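Local coordinates for protein SM80.1 Vicilin (Solanum melongena, PDB 5VF5) that probably serves as a seed storage protein of the 7S vicilin family, built from two cupin domains and carrying a bound copper ion, at residues F224-E229 with F247-Q252. Residues are numbered along the deposited sequence; the frame is centred on the assembly and turned at random. Where two conformers were deposited one is given.
Sequences FGQFIE and FMNINQ
Gln226 and Asn249 are joined by two backbone bonds and, in the conformer given, by their amides. Gln226 N donates to Asn249 O at 2.8 Å, and Asn249 N returns a bond to Gln226 O at 2.9 Å, which makes them a hydrogen-bonded antiparallel pair. On the face they share, the two side chains run side by side and, in this conformer of Gln226, Asn249 ND2 reaches Gln226 OE1 at 3.0 Å. The bond lies in the planes of both amides, which are only 29° apart. Gln226 gets there by bending at chi2 (87°), which brings its carboxamide across to the Asn249 amide. The other end of the Asn249 amide, OD1, is bonded to Asn336 ND2, so both ends of the amide have a partner, which should hold its rotation while Gln226 is in this conformer. Ile228 and Phe247 form the second hydrogen-bonded pair, closed by Phe247 N to Ile228 O (2.8 Å) and Ile228 N to Phe247 O (3.0 Å). Beyond the strand end, Asn251 N still donates to Phe224 O, but from well above the carbonyl plane. Between the bonded pairs, Phe227 CA and Met248 CA direct C-H groups at Phe247 O and Gln226 O. Packing across the ladder is lighter: Met248 CB meets the edge of the Phe227 ring at CD1 (4.1 Å), while on the opposite face Ile228 CG2 lies 4.4 Å from Phe247 CD1. Phe392 of strand 392-394 packs against Phe224, Met248 and Ile250. The strands run almost exactly antiparallel (176°) within a sheet of the C-terminal cupin domain, a beta-barrel fold; backbone bonds extend it from Phe227 to Phe220 of strand 220-222, and from Met248 and Ile250 to Val339 and Phe337 of strand 337-344.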
ATOM      1  N   PHE A 224      -9.484 -18.818 -10.941  1.00 16.76           N
ATOM      2  CA  PHE A 224      -9.553 -18.593  -9.498  1.00 15.87           C
ATOM      3  C   PHE A 224      -8.837 -17.362  -8.989  1.00 15.79           C
ATOM      4  O   PHE A 224      -8.882 -17.116  -7.796  1.00 16.97           O
ATOM      5  CB  PHE A 224      -9.092 -19.828  -8.727  1.00 15.73           C
ATOM      6  CG  PHE A 224     -10.175 -20.852  -8.611  1.00 21.73           C
ATOM      7  CD1 PHE A 224     -11.193 -20.660  -7.681  1.00 23.42           C
ATOM      8  CD2 PHE A 224     -10.189 -21.939  -9.419  1.00 25.11           C
ATOM      9  CE1 PHE A 224     -12.243 -21.574  -7.573  1.00 26.43           C
ATOM     10  CE2 PHE A 224     -11.228 -22.870  -9.325  1.00 28.15           C
ATOM     11  CZ  PHE A 224     -12.231 -22.693  -8.389  1.00 25.19           C
ATOM     12  N   GLY A 225      -8.213 -16.581  -9.861  1.00 14.15           N
ATOM     13  CA  GLY A 225      -7.587 -15.350  -9.390  1.00 15.33           C
ATOM     14  C   GLY A 225      -6.746 -14.654 -10.405  1.00 14.77           C
ATOM     15  O   GLY A 225      -6.565 -15.151 -11.512  1.00 15.65           O
ATOM     16  N   GLN A 226      -6.275 -13.453 -10.030  1.00 14.37           N
ATOM     17  CA  GLN A 226      -5.572 -12.566 -10.935  0.50 16.02           C
ATOM     18  C   GLN A 226      -4.429 -11.866 -10.185  1.00 14.25           C
ATOM     19  O   GLN A 226      -4.630 -11.457  -9.035  1.00 14.28           O
ATOM     20  CB  GLN A 226      -6.561 -11.510 -11.452  0.50 16.47           C
ATOM     21  CG  GLN A 226      -7.797 -12.079 -12.170  0.50 16.15           C
ATOM     22  CD  GLN A 226      -8.936 -12.417 -11.218  0.50 18.54           C
ATOM     23  OE1 GLN A 226      -9.219 -11.669 -10.302  0.50 20.27           O
ATOM     24  NE2 GLN A 226      -9.587 -13.559 -11.433  0.50 21.44           N
ATOM     25  N   PHE A 227      -3.290 -11.699 -10.843  1.00 14.41           N
ATOM     26  CA  PHE A 227      -2.208 -10.873 -10.325  1.00 13.83           C
ATOM     27  C   PHE A 227      -1.776  -9.919 -11.419  1.00 13.65           C
ATOM     28  O   PHE A 227      -1.460 -10.362 -12.526  1.00 14.56           O
ATOM     29  CB  PHE A 227      -1.033 -11.754  -9.939  1.00 15.65           C
ATOM     30  CG  PHE A 227       0.113 -10.994  -9.386  1.00 13.83           C
ATOM     31  CD1 PHE A 227       0.179 -10.717  -8.028  1.00 16.43           C
ATOM     32  CD2 PHE A 227       1.150 -10.576 -10.199  1.00 16.69           C
ATOM     33  CE1 PHE A 227       1.252  -9.997  -7.529  1.00 14.14           C
ATOM     34  CE2 PHE A 227       2.217  -9.857  -9.699  1.00 14.54           C
ATOM     35  CZ  PHE A 227       2.280  -9.580  -8.341  1.00 15.24           C
ATOM     36  N   ILE A 228      -1.708  -8.627 -11.117  1.00 14.42           N
ATOM     37  CA  ILE A 228      -0.983  -7.720 -12.000  1.00 19.48           C
ATOM     38  C   ILE A 228      -0.229  -6.712 -11.193  1.00 12.95           C
ATOM     39  O   ILE A 228      -0.583  -6.436 -10.025  1.00 14.87           O
ATOM     40  CB  ILE A 228      -1.825  -7.076 -13.062  1.00 22.48           C
ATOM     41  CG1 ILE A 228      -0.953  -6.521 -14.245  1.00 28.02           C
ATOM     42  CG2 ILE A 228      -2.704  -6.010 -12.430  1.00 22.99           C
ATOM     43  CD1 ILE A 228      -1.742  -5.998 -15.435  1.00 31.21           C
ATOM     44  N   GLU A 229       0.870  -6.262 -11.772  1.00 15.52           N
ATOM     45  CA  GLU A 229       1.777  -5.429 -11.075  1.00 14.07           C
ATOM     46  C   GLU A 229       2.303  -4.321 -11.944  1.00 12.99           C
ATOM     47  O   GLU A 229       2.576  -4.505 -13.129  1.00 15.12           O
ATOM     48  CB  GLU A 229       2.910  -6.333 -10.635  1.00 19.02           C
ATOM     49  CG  GLU A 229       4.094  -5.681 -10.057  1.00 22.69           C
ATOM     50  CD  GLU A 229       5.120  -6.703  -9.691  1.00 22.20           C
ATOM     51  OE1 GLU A 229       5.004  -7.187  -8.593  1.00 22.14           O
ATOM     52  OE2 GLU A 229       6.027  -6.994 -10.504  1.00 29.22           O
ATOM     53  N   PHE A 247      -1.498  -5.855  -7.447  1.00 12.16           N
ATOM     54  CA  PHE A 247      -2.903  -6.081  -7.191  1.00 12.36           C
ATOM     55  C   PHE A 247      -3.194  -7.573  -7.329  1.00 13.51           C
ATOM     56  O   PHE A 247      -2.942  -8.153  -8.390  1.00 14.96           O
ATOM     57  CB  PHE A 247      -3.727  -5.313  -8.224  1.00 15.39           C
ATOM     58  CG  PHE A 247      -3.444  -3.834  -8.246  1.00 15.89           C
ATOM     59  CD1 PHE A 247      -2.400  -3.314  -8.987  1.00 15.22           C
ATOM     60  CD2 PHE A 247      -4.204  -2.978  -7.456  1.00 17.13           C
ATOM     61  CE1 PHE A 247      -2.161  -1.949  -9.008  1.00 15.94           C
ATOM     62  CE2 PHE A 247      -3.999  -1.598  -7.487  1.00 15.95           C
ATOM     63  CZ  PHE A 247      -2.942  -1.090  -8.242  1.00 18.16           C
ATOM     64  N   MET A 248      -3.659  -8.198  -6.251  1.00 12.19           N
ATOM     65  CA  MET A 248      -3.963  -9.627  -6.294  1.00 11.77           C
ATOM     66  C   MET A 248      -5.389  -9.805  -5.867  1.00 13.66           C
ATOM     67  O   MET A 248      -5.796  -9.294  -4.829  1.00 14.50           O
ATOM     68  CB  MET A 248      -3.004 -10.454  -5.430  1.00 15.28           C
ATOM     69  CG  MET A 248      -3.242 -11.950  -5.513  1.00 15.57           C
ATOM     70  SD  MET A 248      -1.835 -12.890  -4.931  0.60 16.38           S
ATOM     71  CE  MET A 248      -2.103 -12.632  -3.198  0.60 18.73           C
ATOM     72  N   ASN A 249      -6.124 -10.563  -6.675  1.00 13.83           N
ATOM     73  CA  ASN A 249      -7.466 -10.960  -6.367  1.00 14.86           C
ATOM     74  C   ASN A 249      -7.552 -12.476  -6.411  1.00 15.22           C
ATOM     75  O   ASN A 249      -7.129 -13.096  -7.393  1.00 16.70           O
ATOM     76  CB  ASN A 249      -8.477 -10.362  -7.346  1.00 18.57           C
ATOM     77  CG  ASN A 249      -9.915 -10.604  -6.891  1.00 23.06           C
ATOM     78  OD1 ASN A 249     -10.307 -10.206  -5.800  1.00 25.20           O
ATOM     79  ND2 ASN A 249     -10.654 -11.346  -7.660  1.00 28.13           N
ATOM     80  N   ILE A 250      -8.075 -13.049  -5.330  1.00 14.00           N
ATOM     81  CA  ILE A 250      -8.351 -14.484  -5.256  1.00 14.11           C
ATOM     82  C   ILE A 250      -9.882 -14.622  -5.193  1.00 15.58           C
ATOM     83  O   ILE A 250     -10.549 -14.093  -4.270  1.00 16.35           O
ATOM     84  CB  ILE A 250      -7.680 -15.129  -4.035  1.00 13.78           C
ATOM     85  CG1 ILE A 250      -6.164 -14.836  -4.035  1.00 12.64           C
ATOM     86  CG2 ILE A 250      -7.943 -16.630  -4.035  1.00 14.26           C
ATOM     87  CD1 ILE A 250      -5.432 -15.385  -2.864  1.00 14.11           C
ATOM     88  N   ASN A 251     -10.433 -15.331  -6.164  1.00 16.25           N
ATOM     89  CA  ASN A 251     -11.865 -15.504  -6.196  1.00 16.36           C
ATOM     90  C   ASN A 251     -12.357 -16.336  -5.013  1.00 16.01           C
ATOM     91  O   ASN A 251     -11.603 -17.116  -4.420  1.00 16.00           O
ATOM     92  CB  ASN A 251     -12.258 -16.172  -7.490  1.00 18.10           C
ATOM     93  CG  ASN A 251     -12.034 -15.316  -8.716  1.00 26.76           C
ATOM     94  OD1 ASN A 251     -12.066 -14.102  -8.667  1.00 36.11           O
ATOM     95  ND2 ASN A 251     -11.909 -15.960  -9.840  1.00 33.73           N
ATOM     96  N   GLN A 252     -13.633 -16.160  -4.649  1.00 18.60           N
ATOM     97  CA  GLN A 252     -14.157 -16.919  -3.505  1.00 19.05           C
ATOM     98  C   GLN A 252     -13.944 -18.388  -3.758  1.00 21.06           C
ATOM     99  O   GLN A 252     -14.065 -18.868  -4.894  1.00 22.86           O
ATOM    100  CB  GLN A 252     -15.615 -16.614  -3.217  1.00 28.04           C
ATOM    101  CG  GLN A 252     -16.587 -16.731  -4.316  1.00 35.48           C
ATOM    102  CD  GLN A 252     -17.969 -16.170  -3.843  1.00 53.86           C
ATOM    103  OE1 GLN A 252     -18.615 -16.733  -2.929  1.00 67.09           O
ATOM    104  NE2 GLN A 252     -18.377 -15.030  -4.413  1.00 64.83           N
TER